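Local coordinates for ABC-type branched-chain amino acid transport systems periplasmic component-like protein (PDB 4N03) that probably serves as the extracytoplasmic substrate-binding component of an ABC transporter and holds a fatty acid, here palmitic acid, between its two lobes, at residues T33-D41 / N99-L107; K123-T133 / Y140-D149. One frame throughout, in Å; residues are numbered along the deposited sequence.

Overall arrangement
Contact 1 lies within one lobe of a two-lobed periplasmic-binding-protein fold; contact 2 starts on its edge strand and follows the chain as 140-149 crosses toward the second lobe. Their centres are about 14 Å apart, in series along the chain. Contact 1 pairs 33-41 with 99-107 inside the parallel sheet ordered 74-81, 33-40, 103-107, 126-129. The two share a seam: Ile103 N and O lie 2.9 Å from Phe125 O and Ile127 N respectively, both probable hydrogen bonds. Palmitic acid is met by Leu107 at the end of strand 103-107, whose side chain comes within about 4 Å of it, by Trp131 in the loop after strand 126-129 and by Tyr148 at the start of helix 148-161.

Contact 1 (T33-D41 / N99-L107); sequences TIKLGIATD and NVLAIPHFL
His105 reaches across to Thr40 where strands 33-40 and 103-107 run parallel, neighbours in the central sheet of a lobe of the periplasmic-binding-protein fold. Its side chain can be followed outward. CB rests near the branches of Ile38; CG points away from the backbone N (chi1 172°), which carries the ring along strand 33-40; CD2 lies 3.5 Å from Ile38 CG2, a methyl at the ring edge; and NE2, at the far end, shares a 2.8 Å hydrogen bond with Thr40 OG1. Helix 47-66 covers this side through Ile53 and Gln57. On the other side of the sheet Phe106 lays its ring over Ala39, whose CB stands 3.8 Å from the ring centroid in a CH-pi contact, while helix 109-122 packs against the same phenyl group. Ala39 is also gripped through its backbone, its N by His105 O and its O by Leu107 N. The pairing is interrupted at Pro104, which has no N-H to offer Gly37 O. Before that corner, Gly37 N binds Ala102 O and Leu101 N binds Lys35 O, both nearly straight, at 174° and 172°. Pro104 CD instead sits 3.1 Å from Gly37 O, with Leu36 CB beside it.

Contact 2 (K123-T133 / Y140-D149); sequences KMFTIPSAWTT and YIQVTGTTYD. With PLM (palmitic acid), chain B.
Trp131 and Tyr148 meet nearly at right angles, an offset edge-to-face pair with planes at 85° and the indole edge turned toward the phenol face. Together they line the fatty-acid pocket where the chain passes from one lobe toward the other, as in type I periplasmic binding proteins. Trp131 CB stands over the centre of the phenol face, 3.7 Å from the centroid, and Tyr148 N bonds back to Trp131 O. With CG anti to the carbonyl carbon (chi1 -63°), the indole swings toward 140-149 and NE1 gives Thr144 OG1 a 2.9 Å hydrogen bond lying in the ring plane. CE of the palmitic acid lies against one indole face, toward its rim, and Ser129 C against the opposite one. The Tyr148 hydroxyl donates a 2.5 Å bond to fatty-acid O1, which lies in the phenol plane; Tyr84 and Ser109 also bind the ligand. With Trp131 replaced by an alanine, Thr144 OG1 would probably lose its indole donor and the acyl chain the flat surface it lies against. At the other end Lys123 and Tyr140 lie side by side, Lys123 CA making a CH-pi contact 3.5 Å above the centre of the phenol ring. Between these two ends the backbones bridge once, Thr126 N to Tyr140 O and Gln142 N to Thr126 O; water 1 joins the carbonyls of Pro128 and Ala130 to Thr144 N. The segment 140-149 runs beside edge strand 126-129 and leads into helix 148-161, while helix 109-122 touches Thr126 and Tyr140, and helix 309-330 packs on Ile127, Trp131 and Thr144.

Contact 1 (T33-D41 / N99-L107)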
# COMPACT_ATOMS: atom_id res chain seq x y z
N THR A 33 -15.49 -24.69 1.69
CA THR A 33 -15.21 -23.30 1.30
C THR A 33 -14.57 -22.51 2.43
O THR A 33 -14.87 -22.73 3.58
CB THR A 33 -16.47 -22.52 0.90
OG1 THR A 33 -17.38 -22.39 1.99
CG2 THR A 33 -17.19 -23.21 -0.20
N ILE A 34 -13.71 -21.59 2.02
CA ILE A 34 -13.13 -20.57 2.91
C ILE A 34 -13.50 -19.22 2.29
O ILE A 34 -13.03 -18.90 1.19
CB ILE A 34 -11.62 -20.69 3.00
CG1 ILE A 34 -11.20 -22.02 3.62
CG2 ILE A 34 -11.04 -19.52 3.78
CD1 ILE A 34 -9.78 -22.41 3.33
N LYS A 35 -14.34 -18.45 2.97
CA LYS A 35 -14.74 -17.13 2.53
C LYS A 35 -13.83 -16.05 3.10
O LYS A 35 -13.59 -16.01 4.32
CB LYS A 35 -16.17 -16.83 2.97
CG LYS A 35 -17.23 -17.64 2.25
CD LYS A 35 -18.65 -17.26 2.62
CE LYS A 35 -18.97 -17.64 4.05
NZ LYS A 35 -20.24 -17.16 4.64
N LEU A 36 -13.32 -15.21 2.23
CA LEU A 36 -12.46 -14.10 2.59
C LEU A 36 -13.14 -12.82 2.17
O LEU A 36 -13.84 -12.78 1.15
CB LEU A 36 -11.10 -14.23 1.91
CG LEU A 36 -10.36 -15.53 2.21
CD1 LEU A 36 -9.06 -15.56 1.43
CD2 LEU A 36 -10.08 -15.67 3.70
N GLY A 37 -12.93 -11.74 2.90
CA GLY A 37 -13.49 -10.45 2.57
C GLY A 37 -12.49 -9.50 1.98
O GLY A 37 -11.33 -9.45 2.42
N ILE A 38 -12.95 -8.67 1.05
CA ILE A 38 -12.18 -7.64 0.42
C ILE A 38 -12.99 -6.36 0.54
O ILE A 38 -14.14 -6.30 0.09
CB ILE A 38 -11.84 -7.95 -1.02
CG1 ILE A 38 -10.82 -9.10 -1.04
CG2 ILE A 38 -11.28 -6.69 -1.72
CD1 ILE A 38 -10.43 -9.56 -2.43
N ALA A 39 -12.40 -5.32 1.14
CA ALA A 39 -13.03 -3.98 1.27
C ALA A 39 -12.10 -2.99 0.59
O ALA A 39 -11.04 -2.69 1.14
CB ALA A 39 -13.27 -3.63 2.73
N THR A 40 -12.47 -2.49 -0.57
CA THR A 40 -11.57 -1.75 -1.41
C THR A 40 -12.24 -0.47 -1.92
O THR A 40 -13.35 -0.18 -1.58
CB THR A 40 -11.06 -2.68 -2.56
OG1 THR A 40 -9.95 -2.07 -3.22
CG2 THR A 40 -12.16 -3.00 -3.58
N ASP A 41 -11.48 0.28 -2.73
CA ASP A 41 -12.03 1.42 -3.44
C ASP A 41 -12.05 1.08 -4.93
O ASP A 41 -11.01 0.99 -5.56
CB ASP A 41 -11.21 2.69 -3.23
CG ASP A 41 -11.79 3.87 -3.94
OD1 ASP A 41 -12.97 3.79 -4.33
OD2 ASP A 41 -11.07 4.88 -4.12
N ASN A 99 -19.15 -13.45 8.64
CA ASN A 99 -19.28 -14.42 7.52
C ASN A 99 -18.06 -14.60 6.64
O ASN A 99 -18.13 -15.32 5.65
CB ASN A 99 -20.51 -14.15 6.62
CG ASN A 99 -20.54 -12.76 6.01
OD1 ASN A 99 -19.95 -12.50 4.96
ND2 ASN A 99 -21.28 -11.86 6.66
N VAL A 100 -16.94 -13.96 7.01
CA VAL A 100 -15.67 -14.19 6.37
C VAL A 100 -14.66 -14.56 7.44
O VAL A 100 -14.76 -14.10 8.59
CB VAL A 100 -15.16 -12.98 5.53
CG1 VAL A 100 -16.17 -12.59 4.45
CG2 VAL A 100 -14.81 -11.79 6.37
N LEU A 101 -13.66 -15.32 7.09
CA LEU A 101 -12.66 -15.71 8.05
C LEU A 101 -11.65 -14.60 8.32
O LEU A 101 -11.22 -14.44 9.50
CB LEU A 101 -11.93 -16.97 7.54
CG LEU A 101 -10.82 -17.48 8.49
CD1 LEU A 101 -11.34 -17.97 9.81
CD2 LEU A 101 -10.08 -18.62 7.80
N ALA A 102 -11.24 -13.91 7.28
CA ALA A 102 -10.17 -12.92 7.29
C ALA A 102 -10.48 -11.92 6.19
O ALA A 102 -11.32 -12.18 5.31
CB ALA A 102 -8.83 -13.59 7.04
N ILE A 103 -9.76 -10.79 6.23
CA ILE A 103 -9.87 -9.69 5.25
C ILE A 103 -8.49 -9.45 4.68
O ILE A 103 -7.71 -8.65 5.20
CB ILE A 103 -10.46 -8.43 5.86
CG1 ILE A 103 -11.87 -8.73 6.35
CG2 ILE A 103 -10.46 -7.34 4.82
CD1 ILE A 103 -12.52 -7.54 7.05
N PRO A 104 -8.16 -10.16 3.57
CA PRO A 104 -6.82 -10.01 2.99
C PRO A 104 -6.56 -8.82 2.12
O PRO A 104 -5.46 -8.64 1.65
CB PRO A 104 -6.66 -11.29 2.18
CG PRO A 104 -8.05 -11.61 1.74
CD PRO A 104 -8.86 -11.32 2.98
N HIS A 105 -7.58 -7.99 1.92
CA HIS A 105 -7.38 -6.68 1.31
C HIS A 105 -8.39 -5.72 1.89
O HIS A 105 -9.58 -5.89 1.73
CB HIS A 105 -7.50 -6.72 -0.22
CG HIS A 105 -7.48 -5.37 -0.86
ND1 HIS A 105 -6.53 -4.42 -0.56
CD2 HIS A 105 -8.31 -4.80 -1.76
CE1 HIS A 105 -6.80 -3.32 -1.24
NE2 HIS A 105 -7.86 -3.52 -1.99
N PHE A 106 -7.90 -4.69 2.60
CA PHE A 106 -8.72 -3.62 3.13
C PHE A 106 -7.99 -2.32 2.74
O PHE A 106 -6.93 -2.00 3.31
CB PHE A 106 -8.84 -3.75 4.63
CG PHE A 106 -10.08 -3.11 5.20
CD1 PHE A 106 -10.54 -1.87 4.75
CD2 PHE A 106 -10.75 -3.71 6.21
CE1 PHE A 106 -11.69 -1.32 5.29
CE2 PHE A 106 -11.91 -3.17 6.74
CZ PHE A 106 -12.38 -1.95 6.28
N LEU A 107 -8.50 -1.61 1.74
CA LEU A 107 -7.80 -0.44 1.21
C LEU A 107 -8.03 0.77 2.12
O LEU A 107 -9.16 1.07 2.47
CB LEU A 107 -8.31 -0.11 -0.18
CG LEU A 107 -7.50 0.95 -0.93
CD1 LEU A 107 -7.46 0.60 -2.41
CD2 LEU A 107 -8.04 2.35 -0.73

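Contact 2 (K123-T133 / Y140-D149)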
# COMPACT_ATOMS: atom_id res chain seq x y z
N LYS A 123 -10.83 -10.59 16.32
CA LYS A 123 -9.62 -11.33 15.97
C LYS A 123 -9.50 -11.52 14.46
O LYS A 123 -9.08 -12.57 13.96
CB LYS A 123 -9.56 -12.67 16.71
CG LYS A 123 -9.58 -12.52 18.23
CD LYS A 123 -9.49 -13.86 18.93
CE LYS A 123 -9.02 -13.76 20.37
NZ LYS A 123 -9.69 -12.73 21.22
N MSE A 124 -9.81 -10.47 13.71
CA MSE A 124 -9.90 -10.55 12.24
C MSE A 124 -8.56 -10.26 11.62
O MSE A 124 -8.11 -9.12 11.62
CB MSE A 124 -10.91 -9.49 11.78
CG MSE A 124 -11.17 -9.52 10.25
SE MSE A 124 -12.16 -11.08 9.69
CE MSE A 124 -13.94 -10.25 9.98
N PHE A 125 -7.93 -11.28 11.04
CA PHE A 125 -6.70 -11.05 10.32
C PHE A 125 -6.96 -10.17 9.14
O PHE A 125 -7.78 -10.53 8.28
CB PHE A 125 -6.08 -12.41 9.88
CG PHE A 125 -4.79 -12.32 9.12
CD1 PHE A 125 -3.86 -11.32 9.37
CD2 PHE A 125 -4.49 -13.26 8.13
CE1 PHE A 125 -2.68 -11.25 8.66
CE2 PHE A 125 -3.29 -13.19 7.46
CZ PHE A 125 -2.39 -12.19 7.69
N THR A 126 -6.32 -9.02 9.06
CA THR A 126 -6.55 -7.99 8.10
C THR A 126 -5.23 -7.59 7.48
O THR A 126 -4.30 -7.26 8.23
CB THR A 126 -7.25 -6.80 8.78
OG1 THR A 126 -8.45 -7.22 9.40
CG2 THR A 126 -7.55 -5.73 7.82
N ILE A 127 -5.17 -7.55 6.14
CA ILE A 127 -4.02 -7.09 5.44
C ILE A 127 -4.37 -5.83 4.69
O ILE A 127 -4.99 -5.87 3.59
CB ILE A 127 -3.43 -8.12 4.45
CG1 ILE A 127 -3.23 -9.47 5.10
CG2 ILE A 127 -2.16 -7.59 3.80
CD1 ILE A 127 -2.89 -10.60 4.14
N PRO A 128 -4.08 -4.66 5.26
CA PRO A 128 -4.42 -3.42 4.56
C PRO A 128 -3.56 -3.13 3.33
O PRO A 128 -2.43 -3.57 3.23
CB PRO A 128 -4.13 -2.33 5.62
CG PRO A 128 -4.04 -3.04 6.91
CD PRO A 128 -3.49 -4.38 6.58
N SER A 129 -4.14 -2.40 2.39
CA SER A 129 -3.35 -1.57 1.42
C SER A 129 -3.42 -0.14 1.95
O SER A 129 -4.26 0.69 1.63
CB SER A 129 -3.86 -1.70 -0.00
OG SER A 129 -3.75 -3.02 -0.46
N ALA A 130 -2.57 0.09 2.95
CA ALA A 130 -2.55 1.22 3.82
C ALA A 130 -1.30 1.08 4.70
O ALA A 130 -1.03 -0.00 5.18
CB ALA A 130 -3.77 1.24 4.68
N TRP A 131 -0.56 2.14 4.85
CA TRP A 131 0.74 2.05 5.47
C TRP A 131 0.99 3.07 6.58
O TRP A 131 2.11 3.39 6.90
CB TRP A 131 1.83 2.03 4.38
CG TRP A 131 1.71 0.83 3.52
CD1 TRP A 131 2.14 -0.39 3.86
CD2 TRP A 131 0.98 0.66 2.27
NE1 TRP A 131 1.79 -1.33 2.92
CE2 TRP A 131 1.04 -0.70 1.94
CE3 TRP A 131 0.27 1.51 1.43
CZ2 TRP A 131 0.45 -1.22 0.79
CZ3 TRP A 131 -0.30 1.00 0.30
CH2 TRP A 131 -0.20 -0.34 -0.02
N THR A 132 -0.09 3.56 7.18
CA THR A 132 0.06 4.38 8.34
C THR A 132 0.59 3.60 9.54
O THR A 132 0.23 2.46 9.80
CB THR A 132 -1.29 5.03 8.68
OG1 THR A 132 -1.10 5.94 9.78
CG2 THR A 132 -2.37 4.05 9.08
N THR A 133 1.36 4.30 10.38
CA THR A 133 1.78 3.77 11.67
C THR A 133 0.59 3.60 12.61
O THR A 133 0.69 2.84 13.58
CB THR A 133 2.81 4.69 12.32
OG1 THR A 133 2.29 6.02 12.37
CG2 THR A 133 4.07 4.69 11.51
N TYR A 140 -3.58 -8.55 14.90
CA TYR A 140 -4.43 -9.01 13.81
C TYR A 140 -4.27 -8.24 12.53
O TYR A 140 -4.80 -8.69 11.49
CB TYR A 140 -5.88 -9.01 14.28
CG TYR A 140 -6.06 -9.93 15.41
CD1 TYR A 140 -6.10 -11.28 15.21
CD2 TYR A 140 -6.09 -9.47 16.72
CE1 TYR A 140 -6.22 -12.18 16.23
CE2 TYR A 140 -6.17 -10.41 17.78
CZ TYR A 140 -6.21 -11.76 17.48
OH TYR A 140 -6.33 -12.74 18.46
N ILE A 141 -3.55 -7.13 12.52
CA ILE A 141 -3.37 -6.32 11.33
C ILE A 141 -1.95 -6.43 10.86
O ILE A 141 -1.03 -6.14 11.63
CB ILE A 141 -3.75 -4.86 11.55
CG1 ILE A 141 -5.20 -4.75 12.03
CG2 ILE A 141 -3.50 -4.08 10.27
CD1 ILE A 141 -5.61 -3.34 12.42
N GLN A 142 -1.72 -6.93 9.64
CA GLN A 142 -0.37 -6.91 9.08
C GLN A 142 -0.18 -5.73 8.19
O GLN A 142 -0.69 -5.71 7.06
CB GLN A 142 -0.11 -8.18 8.27
CG GLN A 142 1.28 -8.19 7.64
CD GLN A 142 2.33 -8.19 8.75
OE1 GLN A 142 2.36 -9.10 9.56
NE2 GLN A 142 3.20 -7.20 8.76
N VAL A 143 0.59 -4.76 8.66
CA VAL A 143 1.01 -3.66 7.80
C VAL A 143 2.18 -4.18 7.00
O VAL A 143 3.18 -4.61 7.53
CB VAL A 143 1.41 -2.43 8.61
CG1 VAL A 143 1.81 -1.33 7.63
CG2 VAL A 143 0.26 -1.96 9.51
N THR A 144 2.01 -4.24 5.68
CA THR A 144 3.07 -4.78 4.83
C THR A 144 4.12 -3.72 4.54
O THR A 144 3.89 -2.54 4.79
CB THR A 144 2.48 -5.28 3.51
OG1 THR A 144 1.80 -4.21 2.87
CG2 THR A 144 1.50 -6.45 3.75
N GLY A 145 5.28 -4.10 4.07
CA GLY A 145 6.27 -3.14 3.62
C GLY A 145 6.71 -2.19 4.74
O GLY A 145 6.81 -2.59 5.91
N THR A 146 7.02 -0.98 4.32
CA THR A 146 7.36 0.13 5.19
C THR A 146 6.09 0.89 5.59
O THR A 146 5.02 0.75 4.95
CB THR A 146 8.25 1.12 4.41
OG1 THR A 146 7.52 1.41 3.21
CG2 THR A 146 9.60 0.55 4.07
N THR A 147 6.20 1.72 6.61
CA THR A 147 5.21 2.72 6.89
C THR A 147 5.53 4.03 6.19
O THR A 147 6.66 4.27 5.76
CB THR A 147 5.06 2.90 8.41
OG1 THR A 147 6.33 3.07 9.03
CG2 THR A 147 4.37 1.71 8.99
N TYR A 148 4.53 4.90 6.09
CA TYR A 148 4.65 6.09 5.27
C TYR A 148 5.75 7.02 5.69
O TYR A 148 6.39 7.70 4.91
CB TYR A 148 3.35 6.86 5.27
CG TYR A 148 2.24 6.23 4.49
CD1 TYR A 148 2.40 5.80 3.15
CD2 TYR A 148 1.02 6.03 5.07
CE1 TYR A 148 1.35 5.24 2.45
CE2 TYR A 148 -0.03 5.48 4.35
CZ TYR A 148 0.14 5.09 3.03
OH TYR A 148 -0.87 4.53 2.26
N ASP A 149 5.92 7.17 7.02
CA ASP A 149 6.97 7.99 7.61
C ASP A 149 8.35 7.52 7.19
O ASP A 149 9.16 8.31 6.75
CB ASP A 149 6.82 8.14 9.12
CG ASP A 149 6.61 6.88 9.91
OD1 ASP A 149 6.60 5.76 9.34
OD2 ASP A 149 6.43 7.04 11.15
C1 PLM B . -4.08 5.39 2.39
O1 PLM B . -3.21 4.85 3.13
O2 PLM B . -5.21 5.75 2.78
C2 PLM B . -3.82 5.45 0.91
C3 PLM B . -4.18 4.03 0.30
C4 PLM B . -3.76 3.88 -1.15
C5 PLM B . -4.17 2.57 -1.73
C6 PLM B . -3.71 2.23 -3.16
C7 PLM B . -2.39 1.48 -3.14
C8 PLM B . -1.74 1.26 -4.48
C9 PLM B . -0.60 0.25 -4.49
CA PLM B . 0.81 0.85 -4.23
CB PLM B . 1.80 -0.35 -3.97
CC PLM B . 2.59 -0.15 -2.64
CD PLM B . 3.14 -1.43 -2.04
CE PLM B . 3.89 -1.30 -0.72
CF PLM B . 3.83 -2.62 0.06
CG PLM B . 4.90 -3.63 -0.32
O HOH W 1 -0.36 -2.79 4.98
O HOH W 2 -0.50 -4.68 1.47
O HOH W 3 3.78 8.00 11.28